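Local coordinates for protein lipase aflb (Neosartorya fumigata, PDB 6IDY) that probably hydrolyses lipid esters as a fungal lipase, and carries a bound calcium ion on an alpha/beta-hydrolase-like core, at residues L14-I19 against A418-L423; D68-I73 against V358-G363; S100-Y105 against Y177-G182; Y214-I219 against S225-L230; P261-T266 against T310-S315. All coordinates share one frame; numbering follows the deposited sequence.

Contact 1: L14-I19 against A418-L423; sequences LSLVSI and ALAEVL
S15 O takes two donors at the start of helix 16-24, and one of them belongs to I19, which also touches A420 across the contact. The backbone N of I19 bonds to S15 O at 2.9 Å. S18 OG bonds to S15 O as well, and sits 23° out of the carbonyl plane. S15 is the N-cap of this helix. Its OG accepts from S18 N at 3.2 Å, almost straight at 170°. The capped turn lies against helix 414-424, so a helix at the start of the model meets one near the end of the chain. The meeting surface is small, and its side chains are apolar. A420 CB points at the first helix and receives two side chains. L16 CD1 comes to 3.6 Å from A420 CB. The CB of L16 does not aim there; with CG anti to the backbone N (chi1 -166°), the branch end still arrives. The second partner is I19, whose CG2 lies 3.7 Å from A420 CB. Y105 packs on both L16 and I19, and its OH is hydrogen-bonded to E421 OE2. N103 OD1 takes V17 N. The I19 methyl also rests on the backbone of the second helix, with CG2 3.3 Å from A420 O.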
# COMPACT_ATOMS: atom_id res chain seq x y z
N LEU A 14 -22.16 7.31 -6.20
CA LEU A 14 -22.03 6.04 -5.49
C LEU A 14 -21.28 6.20 -4.17
O LEU A 14 -20.46 7.11 -4.03
CB LEU A 14 -21.32 4.99 -6.38
CG LEU A 14 -22.12 4.35 -7.51
CD1 LEU A 14 -21.20 3.60 -8.46
CD2 LEU A 14 -23.20 3.41 -6.98
N SER A 15 -21.54 5.29 -3.21
CA SER A 15 -20.93 5.31 -1.89
C SER A 15 -20.50 3.92 -1.43
O SER A 15 -20.86 2.92 -2.06
CB SER A 15 -21.89 5.93 -0.87
OG SER A 15 -22.96 5.05 -0.56
N LEU A 16 -19.74 3.86 -0.31
CA LEU A 16 -19.29 2.62 0.31
C LEU A 16 -20.52 1.78 0.69
O LEU A 16 -20.54 0.57 0.42
CB LEU A 16 -18.44 2.96 1.55
CG LEU A 16 -17.59 1.86 2.17
CD1 LEU A 16 -16.47 1.47 1.26
CD2 LEU A 16 -16.97 2.34 3.48
N VAL A 17 -21.57 2.43 1.24
CA VAL A 17 -22.85 1.83 1.61
C VAL A 17 -23.55 1.21 0.39
O VAL A 17 -23.91 0.03 0.46
CB VAL A 17 -23.77 2.83 2.38
CG1 VAL A 17 -25.23 2.38 2.39
CG2 VAL A 17 -23.27 3.04 3.81
N SER A 18 -23.70 1.97 -0.71
CA SER A 18 -24.35 1.50 -1.95
C SER A 18 -23.61 0.33 -2.59
O SER A 18 -24.25 -0.64 -2.99
CB SER A 18 -24.55 2.65 -2.94
OG SER A 18 -23.35 2.99 -3.61
N ILE A 19 -22.26 0.40 -2.67
CA ILE A 19 -21.44 -0.67 -3.24
C ILE A 19 -21.63 -1.97 -2.43
O ILE A 19 -21.91 -3.01 -3.01
CB ILE A 19 -19.94 -0.27 -3.37
CG1 ILE A 19 -19.76 0.86 -4.40
CG2 ILE A 19 -19.08 -1.49 -3.74
CD1 ILE A 19 -18.49 1.65 -4.21
N ALA A 418 -11.39 -1.47 0.75
CA ALA A 418 -10.77 -2.60 0.06
C ALA A 418 -11.80 -3.70 -0.25
O ALA A 418 -11.83 -4.19 -1.38
CB ALA A 418 -9.60 -3.16 0.87
N LEU A 419 -12.71 -3.99 0.71
CA LEU A 419 -13.77 -4.99 0.51
C LEU A 419 -14.76 -4.54 -0.56
O LEU A 419 -15.06 -5.33 -1.45
CB LEU A 419 -14.51 -5.34 1.81
CG LEU A 419 -15.56 -6.46 1.67
CD1 LEU A 419 -14.91 -7.79 1.28
CD2 LEU A 419 -16.38 -6.60 2.92
N ALA A 420 -15.23 -3.28 -0.48
CA ALA A 420 -16.16 -2.70 -1.44
C ALA A 420 -15.57 -2.75 -2.86
O ALA A 420 -16.26 -3.21 -3.77
CB ALA A 420 -16.48 -1.26 -1.06
N GLU A 421 -14.29 -2.34 -3.03
CA GLU A 421 -13.61 -2.37 -4.33
C GLU A 421 -13.48 -3.80 -4.89
O GLU A 421 -13.75 -4.02 -6.08
CB GLU A 421 -12.24 -1.69 -4.26
CG GLU A 421 -12.29 -0.16 -4.21
CD GLU A 421 -12.77 0.53 -5.47
OE1 GLU A 421 -12.49 0.02 -6.58
OE2 GLU A 421 -13.43 1.58 -5.35
N VAL A 422 -13.09 -4.77 -4.04
CA VAL A 422 -12.95 -6.18 -4.45
C VAL A 422 -14.30 -6.74 -4.93
O VAL A 422 -14.38 -7.31 -6.02
CB VAL A 422 -12.29 -7.07 -3.35
CG1 VAL A 422 -12.41 -8.55 -3.68
CG2 VAL A 422 -10.82 -6.71 -3.17
N LEU A 423 -15.36 -6.52 -4.12
CA LEU A 423 -16.70 -7.02 -4.43
C LEU A 423 -17.32 -6.39 -5.66
O LEU A 423 -17.95 -7.10 -6.44
CB LEU A 423 -17.62 -6.93 -3.20
CG LEU A 423 -17.18 -7.70 -1.93
CD1 LEU A 423 -18.26 -7.66 -0.86
CD2 LEU A 423 -16.80 -9.14 -2.23

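Contact 2: D68-I73 against V358-G363; sequences DKIQSI and VYTHEG
I70 and V358 run past each other in opposite directions, and Q71 lies at a slant to V358. V358 splits its two methyls between these neighbours. CG1 is anti to the backbone N (chi1 -178°) and meets I70 CG2 at 4.0 Å. CG2 of V358 turns to Q71 and lies 3.9 Å from OE1 of that residue. The aliphatic part of Q71 takes part too, with its CG 4.0 Å from V358 CG2. I70 CG2 also looks toward the methyl of T360, CG2 to CG2 at 4.3 Å. The T360 hydroxyl takes no part here; OG1 accepts from G363 N at 2.8 Å, an ST motif, and is hydrogen-bonded to E412. The contact joins helix 63-73 to the loop between helices 346-349 and 368-379. That loop carries H361, which bonds to D318 through ND1 and to S233 through NE2, an arrangement consistent with a Ser-His-Asp catalytic triad. I70 is buried, while Q71 lies on the solvent side. The contact is methyl against methyl, plus one amide oxygen beside a methyl, which implies that shape rather than bond direction sets how helix and loop fit.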
# COMPACT_ATOMS: atom_id res chain seq x y z
N ASP A 68 -6.47 -2.30 22.12
CA ASP A 68 -7.18 -3.32 22.90
C ASP A 68 -8.26 -3.97 22.01
O ASP A 68 -8.41 -5.19 22.05
CB ASP A 68 -7.81 -2.73 24.18
CG ASP A 68 -6.83 -2.36 25.29
OD1 ASP A 68 -5.65 -2.74 25.20
OD2 ASP A 68 -7.25 -1.69 26.25
N LYS A 69 -8.95 -3.17 21.19
CA LYS A 69 -9.95 -3.66 20.24
C LYS A 69 -9.29 -4.52 19.16
O LYS A 69 -9.83 -5.58 18.83
CB LYS A 69 -10.70 -2.50 19.58
CG LYS A 69 -11.64 -1.78 20.52
CD LYS A 69 -12.29 -0.60 19.82
CE LYS A 69 -13.16 0.19 20.76
NZ LYS A 69 -14.38 -0.57 21.14
N ILE A 70 -8.13 -4.09 18.62
CA ILE A 70 -7.37 -4.84 17.61
C ILE A 70 -6.92 -6.20 18.20
O ILE A 70 -7.13 -7.23 17.57
CB ILE A 70 -6.20 -4.02 16.99
CG1 ILE A 70 -6.75 -2.78 16.23
CG2 ILE A 70 -5.32 -4.90 16.06
CD1 ILE A 70 -5.69 -1.72 15.82
N GLN A 71 -6.36 -6.18 19.43
CA GLN A 71 -5.91 -7.38 20.15
C GLN A 71 -7.06 -8.35 20.47
O GLN A 71 -6.84 -9.56 20.52
CB GLN A 71 -5.10 -7.00 21.40
CG GLN A 71 -3.75 -6.38 21.01
CD GLN A 71 -2.76 -6.29 22.13
OE1 GLN A 71 -1.92 -7.18 22.31
NE2 GLN A 71 -2.82 -5.21 22.89
N SER A 72 -8.29 -7.82 20.60
CA SER A 72 -9.51 -8.61 20.81
C SER A 72 -9.83 -9.40 19.52
O SER A 72 -10.29 -10.54 19.61
CB SER A 72 -10.67 -7.69 21.16
OG SER A 72 -11.89 -8.42 21.26
N ILE A 73 -9.57 -8.80 18.34
CA ILE A 73 -9.78 -9.44 17.03
C ILE A 73 -8.75 -10.58 16.87
O ILE A 73 -9.08 -11.63 16.32
CB ILE A 73 -9.70 -8.40 15.86
CG1 ILE A 73 -10.78 -7.30 16.00
CG2 ILE A 73 -9.77 -9.08 14.48
CD1 ILE A 73 -10.58 -6.06 15.09
N VAL A 358 1.01 -5.81 18.06
CA VAL A 358 0.06 -6.25 17.04
C VAL A 358 -0.17 -5.15 15.99
O VAL A 358 -1.04 -4.29 16.15
CB VAL A 358 -1.26 -6.82 17.65
CG1 VAL A 358 -2.22 -7.32 16.57
CG2 VAL A 358 -0.97 -7.94 18.65
N TYR A 359 0.65 -5.19 14.93
CA TYR A 359 0.54 -4.27 13.80
C TYR A 359 0.15 -5.05 12.59
O TYR A 359 0.89 -5.91 12.12
CB TYR A 359 1.82 -3.44 13.58
CG TYR A 359 2.03 -2.44 14.68
CD1 TYR A 359 2.69 -2.80 15.86
CD2 TYR A 359 1.51 -1.15 14.59
CE1 TYR A 359 2.85 -1.89 16.90
CE2 TYR A 359 1.68 -0.23 15.63
CZ TYR A 359 2.36 -0.60 16.78
OH TYR A 359 2.53 0.27 17.81
N THR A 360 -1.05 -4.77 12.10
CA THR A 360 -1.65 -5.44 10.94
C THR A 360 -0.92 -5.04 9.65
O THR A 360 0.02 -4.24 9.68
CB THR A 360 -3.13 -5.05 10.88
OG1 THR A 360 -3.20 -3.63 10.85
CG2 THR A 360 -3.94 -5.58 12.06
N HIS A 361 -1.36 -5.59 8.51
CA HIS A 361 -0.84 -5.29 7.18
C HIS A 361 -0.92 -3.78 6.96
O HIS A 361 0.08 -3.16 6.59
CB HIS A 361 -1.69 -6.04 6.15
CG HIS A 361 -1.24 -5.89 4.73
ND1 HIS A 361 -0.07 -6.46 4.27
CD2 HIS A 361 -1.87 -5.29 3.69
CE1 HIS A 361 -0.01 -6.17 2.98
NE2 HIS A 361 -1.07 -5.48 2.59
N GLU A 362 -2.10 -3.19 7.25
CA GLU A 362 -2.38 -1.75 7.19
C GLU A 362 -1.74 -1.01 8.37
O GLU A 362 -1.28 0.11 8.20
CB GLU A 362 -3.91 -1.46 7.09
CG GLU A 362 -4.79 -1.94 8.25
CD GLU A 362 -5.10 -3.43 8.36
OE1 GLU A 362 -4.68 -4.19 7.46
OE2 GLU A 362 -5.75 -3.83 9.35
N GLY A 363 -1.67 -1.67 9.53
CA GLY A 363 -1.11 -1.13 10.77
C GLY A 363 0.33 -0.68 10.72
O GLY A 363 0.72 0.21 11.47

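Contact 3: S100-Y105 against Y177-G182; sequences SFLNGY and YYFNFG
This is an aromatic cluster of F101, Y178 and F179, placed where the end of helix 96-103 meets the end of helix 173-178 and the turn after it. F101 and Y178 reach for each other from opposite directions, each with CG anti to its own backbone N (chi1 175° for F101). F101 CZ stands over the centre of the Y178 ring, 3.6 Å above its plane. The two rings meet obliquely, with planes at 32° and centroids 4.5 Å apart. F179 comes alongside F101 and is turned nearly at right angles to it, planes at 89°. Its CZ touches F101 CD2 at 3.5 Å. Y178 closes the group by setting CD2 over the centre of one face of the F179 ring. L102 adds a methyl at the buried side, its CD2 4.0 Å from F179 CE2, while Y178 lies on the exposed side. The turn that presents the two rings is held at Y177 O. This oxygen accepts from G182 N at 2.8 Å and, from the opposite face of its plane, from N180 N. Beside the cluster, L102 and Y105 of the first segment pack on I417 of helix 414-424. Y177, just before the pair of rings, lies against L230 and W232 of strand 227-232, and N180 ND2 bonds to T411 of helix 405-412.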
# COMPACT_ATOMS: atom_id res chain seq x y z
N SER A 100 -18.16 8.14 7.94
CA SER A 100 -18.78 9.11 7.04
C SER A 100 -17.79 9.57 5.97
O SER A 100 -18.15 9.63 4.79
CB SER A 100 -19.33 10.31 7.81
OG SER A 100 -19.95 11.25 6.95
N PHE A 101 -16.53 9.85 6.37
CA PHE A 101 -15.45 10.27 5.48
C PHE A 101 -15.09 9.13 4.51
O PHE A 101 -15.02 9.37 3.30
CB PHE A 101 -14.21 10.73 6.28
CG PHE A 101 -12.99 11.08 5.45
CD1 PHE A 101 -12.93 12.27 4.73
CD2 PHE A 101 -11.90 10.23 5.41
CE1 PHE A 101 -11.80 12.59 3.97
CE2 PHE A 101 -10.77 10.55 4.65
CZ PHE A 101 -10.73 11.73 3.93
N LEU A 102 -14.90 7.90 5.03
CA LEU A 102 -14.59 6.71 4.24
C LEU A 102 -15.72 6.37 3.26
O LEU A 102 -15.44 5.90 2.15
CB LEU A 102 -14.31 5.50 5.15
CG LEU A 102 -13.09 5.56 6.08
CD1 LEU A 102 -13.16 4.46 7.11
CD2 LEU A 102 -11.77 5.46 5.31
N ASN A 103 -16.98 6.63 3.66
CA ASN A 103 -18.17 6.38 2.85
C ASN A 103 -18.19 7.17 1.53
O ASN A 103 -18.67 6.66 0.52
CB ASN A 103 -19.46 6.61 3.66
CG ASN A 103 -20.73 6.17 2.96
OD1 ASN A 103 -20.87 5.02 2.53
ND2 ASN A 103 -21.68 7.08 2.85
N GLY A 104 -17.64 8.39 1.55
CA GLY A 104 -17.58 9.26 0.38
C GLY A 104 -16.25 9.26 -0.37
O GLY A 104 -15.94 10.26 -1.02
N TYR A 105 -15.49 8.15 -0.30
CA TYR A 105 -14.16 8.02 -0.94
C TYR A 105 -14.17 8.14 -2.48
O TYR A 105 -13.22 8.69 -3.03
CB TYR A 105 -13.46 6.71 -0.49
CG TYR A 105 -13.90 5.46 -1.23
CD1 TYR A 105 -15.09 4.82 -0.91
CD2 TYR A 105 -13.13 4.93 -2.27
CE1 TYR A 105 -15.52 3.69 -1.60
CE2 TYR A 105 -13.55 3.80 -2.97
CZ TYR A 105 -14.74 3.18 -2.63
OH TYR A 105 -15.15 2.05 -3.30
N TYR A 177 -3.30 7.21 2.36
CA TYR A 177 -2.25 8.05 2.92
C TYR A 177 -2.73 9.26 3.70
O TYR A 177 -1.95 9.83 4.45
CB TYR A 177 -1.27 8.43 1.82
CG TYR A 177 -0.46 7.22 1.39
CD1 TYR A 177 0.45 6.62 2.25
CD2 TYR A 177 -0.66 6.64 0.14
CE1 TYR A 177 1.17 5.49 1.88
CE2 TYR A 177 0.07 5.51 -0.25
CZ TYR A 177 0.99 4.95 0.62
OH TYR A 177 1.75 3.88 0.24
N TYR A 178 -4.02 9.61 3.59
CA TYR A 178 -4.63 10.71 4.34
C TYR A 178 -4.42 10.48 5.85
O TYR A 178 -4.11 11.42 6.58
CB TYR A 178 -6.13 10.80 3.99
CG TYR A 178 -6.90 11.86 4.75
CD1 TYR A 178 -7.02 13.15 4.25
CD2 TYR A 178 -7.56 11.56 5.94
CE1 TYR A 178 -7.75 14.13 4.93
CE2 TYR A 178 -8.28 12.52 6.64
CZ TYR A 178 -8.37 13.81 6.13
OH TYR A 178 -9.09 14.77 6.81
N PHE A 179 -4.54 9.22 6.30
CA PHE A 179 -4.42 8.81 7.69
C PHE A 179 -3.01 8.36 8.12
O PHE A 179 -2.85 7.81 9.22
CB PHE A 179 -5.45 7.71 8.01
CG PHE A 179 -6.89 8.15 7.89
CD1 PHE A 179 -7.46 9.00 8.83
CD2 PHE A 179 -7.70 7.67 6.86
CE1 PHE A 179 -8.80 9.39 8.74
CE2 PHE A 179 -9.04 8.04 6.78
CZ PHE A 179 -9.58 8.89 7.72
N ASN A 180 -1.98 8.58 7.28
CA ASN A 180 -0.63 8.18 7.67
C ASN A 180 0.46 8.93 6.91
O ASN A 180 0.64 10.12 7.16
CB ASN A 180 -0.44 6.64 7.60
CG ASN A 180 -1.06 5.99 6.40
OD1 ASN A 180 -0.49 6.00 5.31
ND2 ASN A 180 -2.23 5.42 6.57
N PHE A 181 1.19 8.26 5.99
CA PHE A 181 2.35 8.82 5.29
C PHE A 181 2.06 10.01 4.37
O PHE A 181 3.01 10.62 3.88
CB PHE A 181 3.13 7.72 4.56
CG PHE A 181 4.00 6.90 5.50
CD1 PHE A 181 5.12 7.46 6.10
CD2 PHE A 181 3.69 5.57 5.78
CE1 PHE A 181 5.91 6.71 6.97
CE2 PHE A 181 4.49 4.82 6.64
CZ PHE A 181 5.60 5.39 7.23
N GLY A 182 0.80 10.41 4.23
CA GLY A 182 0.46 11.64 3.52
C GLY A 182 1.01 12.82 4.32
O GLY A 182 1.21 13.91 3.78

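Contact 4: Y214-I219 against S225-L230; sequences YAINYI and SNVAVL
I219 and V227 make the tight part of this contact together with I216 and V229, where helix 205-223 covers the strand that follows it. I219 CG2 meets V227 CG1 at 3.8 Å, and the two side chains cross at about a right angle. I216 and V229 cross in the same manner. Here I216 CG1 lies 3.9 Å from V229 CG2, and I216 CD1 follows at 4.1 Å from this methyl. The V229 CG2 methyl is anti to the carbonyl carbon (with CG1 anti to the backbone N, chi1 174°) and faces the helix. The fit is looser between I216 and V227, whose CG2 atoms are 4.3 Å apart. It ends at the partly exposed S225, which does not reach the helical segment. S225 OG turns instead to N226 O, at 2.8 Å, in the carbonyl plane and on a lone pair. N226 CB points away from the helix, and its ND2 bonds to D254. Helix and strand run roughly antiparallel, with axes at 150° and 9.4 Å apart at their closest. This is the helix-to-strand half of a beta-alpha-beta crossover between the parallel strands 190-195 and 227-232. The four touching residues are all buried. Nearby in the sheet, P162 of strand 161-166 is touched by I219 and V227, and V253 of strand 253-259 by I216 and V227.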
# COMPACT_ATOMS: atom_id res chain seq x y z
N TYR A 214 5.87 5.61 -14.90
CA TYR A 214 5.63 6.95 -15.43
C TYR A 214 5.70 8.01 -14.34
O TYR A 214 6.33 9.04 -14.57
CB TYR A 214 4.32 7.05 -16.24
CG TYR A 214 4.18 8.39 -16.93
CD1 TYR A 214 4.79 8.64 -18.15
CD2 TYR A 214 3.45 9.42 -16.34
CE1 TYR A 214 4.68 9.88 -18.78
CE2 TYR A 214 3.34 10.67 -16.96
CZ TYR A 214 3.95 10.89 -18.18
OH TYR A 214 3.84 12.12 -18.78
N ALA A 215 5.08 7.77 -13.16
CA ALA A 215 5.10 8.71 -12.03
C ALA A 215 6.52 9.04 -11.61
O ALA A 215 6.84 10.20 -11.40
CB ALA A 215 4.30 8.17 -10.85
N ILE A 216 7.40 8.01 -11.56
CA ILE A 216 8.81 8.22 -11.22
C ILE A 216 9.47 9.19 -12.19
O ILE A 216 9.98 10.23 -11.76
CB ILE A 216 9.58 6.88 -11.08
CG1 ILE A 216 9.12 6.09 -9.82
CG2 ILE A 216 11.08 7.16 -11.01
CD1 ILE A 216 9.58 4.58 -9.80
N ASN A 217 9.44 8.86 -13.49
CA ASN A 217 10.06 9.68 -14.53
C ASN A 217 9.41 11.05 -14.70
O ASN A 217 10.12 12.02 -14.96
CB ASN A 217 10.13 8.92 -15.85
CG ASN A 217 11.18 7.83 -15.84
OD1 ASN A 217 12.15 7.86 -15.06
ND2 ASN A 217 11.04 6.86 -16.72
N TYR A 218 8.09 11.14 -14.46
CA TYR A 218 7.38 12.41 -14.56
C TYR A 218 7.70 13.33 -13.38
O TYR A 218 7.96 14.52 -13.60
CB TYR A 218 5.85 12.19 -14.72
CG TYR A 218 5.06 13.48 -14.70
CD1 TYR A 218 4.88 14.22 -15.87
CD2 TYR A 218 4.53 13.98 -13.52
CE1 TYR A 218 4.19 15.43 -15.85
CE2 TYR A 218 3.84 15.19 -13.49
CZ TYR A 218 3.66 15.91 -14.66
OH TYR A 218 2.97 17.08 -14.61
N ILE A 219 7.64 12.81 -12.15
CA ILE A 219 7.90 13.62 -10.96
C ILE A 219 9.37 14.05 -10.94
O ILE A 219 9.65 15.21 -10.63
CB ILE A 219 7.40 12.94 -9.65
CG1 ILE A 219 5.84 12.79 -9.66
CG2 ILE A 219 7.90 13.65 -8.38
CD1 ILE A 219 4.97 14.10 -9.61
N SER A 225 14.93 16.64 -10.16
CA SER A 225 15.47 16.07 -8.94
C SER A 225 15.26 14.58 -8.91
O SER A 225 14.35 14.07 -9.56
CB SER A 225 14.76 16.69 -7.74
OG SER A 225 15.17 16.15 -6.49
N ASN A 226 16.05 13.89 -8.10
CA ASN A 226 15.83 12.48 -7.84
C ASN A 226 14.67 12.43 -6.84
O ASN A 226 14.35 13.44 -6.21
CB ASN A 226 17.08 11.80 -7.31
CG ASN A 226 18.03 11.36 -8.41
OD1 ASN A 226 17.91 11.75 -9.57
ND2 ASN A 226 18.99 10.53 -8.06
N VAL A 227 14.00 11.29 -6.75
CA VAL A 227 12.84 11.15 -5.88
C VAL A 227 13.01 9.96 -4.95
O VAL A 227 13.97 9.19 -5.06
CB VAL A 227 11.53 11.02 -6.72
CG1 VAL A 227 11.31 12.23 -7.63
CG2 VAL A 227 11.49 9.71 -7.52
N ALA A 228 12.03 9.80 -4.07
CA ALA A 228 11.89 8.66 -3.20
C ALA A 228 10.50 8.11 -3.46
O ALA A 228 9.60 8.83 -3.91
CB ALA A 228 12.03 9.07 -1.75
N VAL A 229 10.33 6.80 -3.25
CA VAL A 229 9.05 6.13 -3.40
C VAL A 229 8.73 5.48 -2.06
O VAL A 229 9.59 4.80 -1.49
CB VAL A 229 9.07 5.06 -4.54
CG1 VAL A 229 7.77 4.27 -4.59
CG2 VAL A 229 9.38 5.69 -5.91
N LEU A 230 7.50 5.68 -1.56
CA LEU A 230 7.03 5.00 -0.36
C LEU A 230 5.81 4.22 -0.81
O LEU A 230 4.86 4.80 -1.34
CB LEU A 230 6.72 5.94 0.81
CG LEU A 230 6.51 5.25 2.17
CD1 LEU A 230 7.02 6.12 3.29
CD2 LEU A 230 5.04 4.90 2.39

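Contact 5: P261-T266 against T310-S315; sequences PDFHGT and TTTIYS
T312 meets the loop after strand 253-259 through P261 and F263. From CB outward, each of its atoms has its own neighbour. CB faces the proline ring, 4.1 Å from P261 CG. CG2 is anti to the carbonyl carbon and reaches the phenyl ring at its edge, near the ring plane, 3.7 Å from F263 CE2. OG1 (chi1 77°) lies between the backbone N and the carbonyl carbon, and is hydrogen-bonded to N343 of the next strand, 341-345. The threonine thus gives carbon to the loop and its hydroxyl to the neighbouring strand. P261 lies across T312 at about a right angle, and its CD also comes to 3.8 Å from I313 O. P261 and F263 also pack together: P261 CB stands 3.4 Å above one face of the F263 ring, toward its rim. F263 sits in a type I beta turn from D262 to G265, closed by G265 N on D262 O at 2.8 Å. G265 has a positive phi of 69°, which suits glycine. A loop that leaves one parallel strand and packs buried side chains on its neighbour, 310-314, fits the central sheet of an alpha/beta-hydrolase-like fold.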
# COMPACT_ATOMS: atom_id res chain seq x y z
N PRO A 261 5.49 -5.05 2.17
CA PRO A 261 5.55 -5.49 0.77
C PRO A 261 5.48 -6.99 0.60
O PRO A 261 6.06 -7.73 1.38
CB PRO A 261 6.88 -4.93 0.29
CG PRO A 261 7.74 -4.96 1.52
CD PRO A 261 6.85 -4.72 2.68
N ASP A 262 4.77 -7.44 -0.43
CA ASP A 262 4.64 -8.87 -0.71
C ASP A 262 5.45 -9.22 -1.96
O ASP A 262 4.89 -9.64 -2.97
CB ASP A 262 3.16 -9.29 -0.78
CG ASP A 262 2.33 -8.64 -1.86
OD1 ASP A 262 2.54 -7.42 -2.12
OD2 ASP A 262 1.48 -9.33 -2.45
N PHE A 263 6.78 -9.06 -1.87
CA PHE A 263 7.71 -9.32 -2.99
C PHE A 263 7.71 -10.76 -3.47
O PHE A 263 8.20 -11.02 -4.57
CB PHE A 263 9.14 -8.85 -2.67
CG PHE A 263 9.27 -7.36 -2.46
CD1 PHE A 263 8.96 -6.46 -3.48
CD2 PHE A 263 9.76 -6.85 -1.27
CE1 PHE A 263 9.10 -5.09 -3.29
CE2 PHE A 263 9.96 -5.48 -1.10
CZ PHE A 263 9.60 -4.60 -2.10
N HIS A 264 7.13 -11.68 -2.68
CA HIS A 264 6.98 -13.08 -3.07
C HIS A 264 5.49 -13.45 -3.01
O HIS A 264 5.15 -14.62 -3.07
CB HIS A 264 7.81 -14.02 -2.17
CG HIS A 264 8.26 -15.27 -2.87
ND1 HIS A 264 7.38 -16.04 -3.63
CD2 HIS A 264 9.46 -15.88 -2.87
CE1 HIS A 264 8.09 -17.06 -4.08
NE2 HIS A 264 9.35 -17.00 -3.66
N GLY A 265 4.63 -12.45 -2.92
CA GLY A 265 3.20 -12.67 -2.80
C GLY A 265 2.84 -13.28 -1.46
O GLY A 265 3.52 -13.06 -0.45
N THR A 266 1.78 -14.09 -1.44
CA THR A 266 1.29 -14.71 -0.21
C THR A 266 0.70 -16.08 -0.46
O THR A 266 0.19 -16.37 -1.54
CB THR A 266 0.32 -13.77 0.53
OG1 THR A 266 -0.05 -14.37 1.77
CG2 THR A 266 -0.92 -13.43 -0.28
N THR A 310 16.69 0.08 -0.78
CA THR A 310 15.35 -0.32 -0.35
C THR A 310 15.27 -0.60 1.16
O THR A 310 16.11 -1.32 1.70
CB THR A 310 14.81 -1.48 -1.20
OG1 THR A 310 14.92 -1.13 -2.59
CG2 THR A 310 13.35 -1.83 -0.89
N THR A 311 14.25 -0.03 1.80
CA THR A 311 13.94 -0.18 3.22
C THR A 311 12.59 -0.91 3.32
O THR A 311 11.55 -0.30 3.05
CB THR A 311 13.90 1.22 3.89
OG1 THR A 311 15.11 1.92 3.58
CG2 THR A 311 13.70 1.14 5.40
N THR A 312 12.60 -2.21 3.65
CA THR A 312 11.36 -3.00 3.77
C THR A 312 10.96 -3.03 5.24
O THR A 312 11.84 -3.14 6.09
CB THR A 312 11.47 -4.41 3.14
OG1 THR A 312 12.22 -5.28 3.99
CG2 THR A 312 12.06 -4.38 1.72
N ILE A 313 9.66 -2.84 5.53
CA ILE A 313 9.15 -2.80 6.91
C ILE A 313 7.91 -3.66 6.97
O ILE A 313 6.96 -3.43 6.22
CB ILE A 313 8.94 -1.35 7.45
CG1 ILE A 313 10.14 -0.41 7.09
CG2 ILE A 313 8.72 -1.39 8.97
CD1 ILE A 313 9.84 1.05 7.01
N TYR A 314 7.92 -4.67 7.84
CA TYR A 314 6.83 -5.65 7.90
C TYR A 314 6.62 -6.24 9.27
O TYR A 314 7.52 -6.20 10.11
CB TYR A 314 7.08 -6.76 6.85
CG TYR A 314 8.42 -7.45 7.02
CD1 TYR A 314 9.60 -6.85 6.57
CD2 TYR A 314 8.51 -8.73 7.57
CE1 TYR A 314 10.83 -7.50 6.69
CE2 TYR A 314 9.73 -9.38 7.69
CZ TYR A 314 10.89 -8.76 7.26
OH TYR A 314 12.09 -9.40 7.41
N SER A 315 5.44 -6.86 9.48
CA SER A 315 5.02 -7.40 10.76
C SER A 315 4.54 -8.85 10.70
O SER A 315 3.87 -9.25 9.75
CB SER A 315 3.89 -6.52 11.31
OG SER A 315 3.32 -7.00 12.51

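Contacts 4 and 5 both lie on the central sheet, with centres 20 Å apart. The calcium ion, held by D255, A377, H380 and G382, lies off both: the side chains of V229 and I313 are about 11 and 12 Å from it. Contact 2 borders the likely catalytic site through H361, and joins contact 5 where Y359 O meets S315 OG at 2.7 Å. Contact 3 lies between contacts 1 and 4 and touches both. F181 CD1 is 3.7 Å from L230 CD1 of contact 4, and N103 O is 3.6 Å from S15 CB of contact 1. Contacts 1 and 5 are on opposite sides of the chain's centre, about 12 Å apart at their nearest atoms.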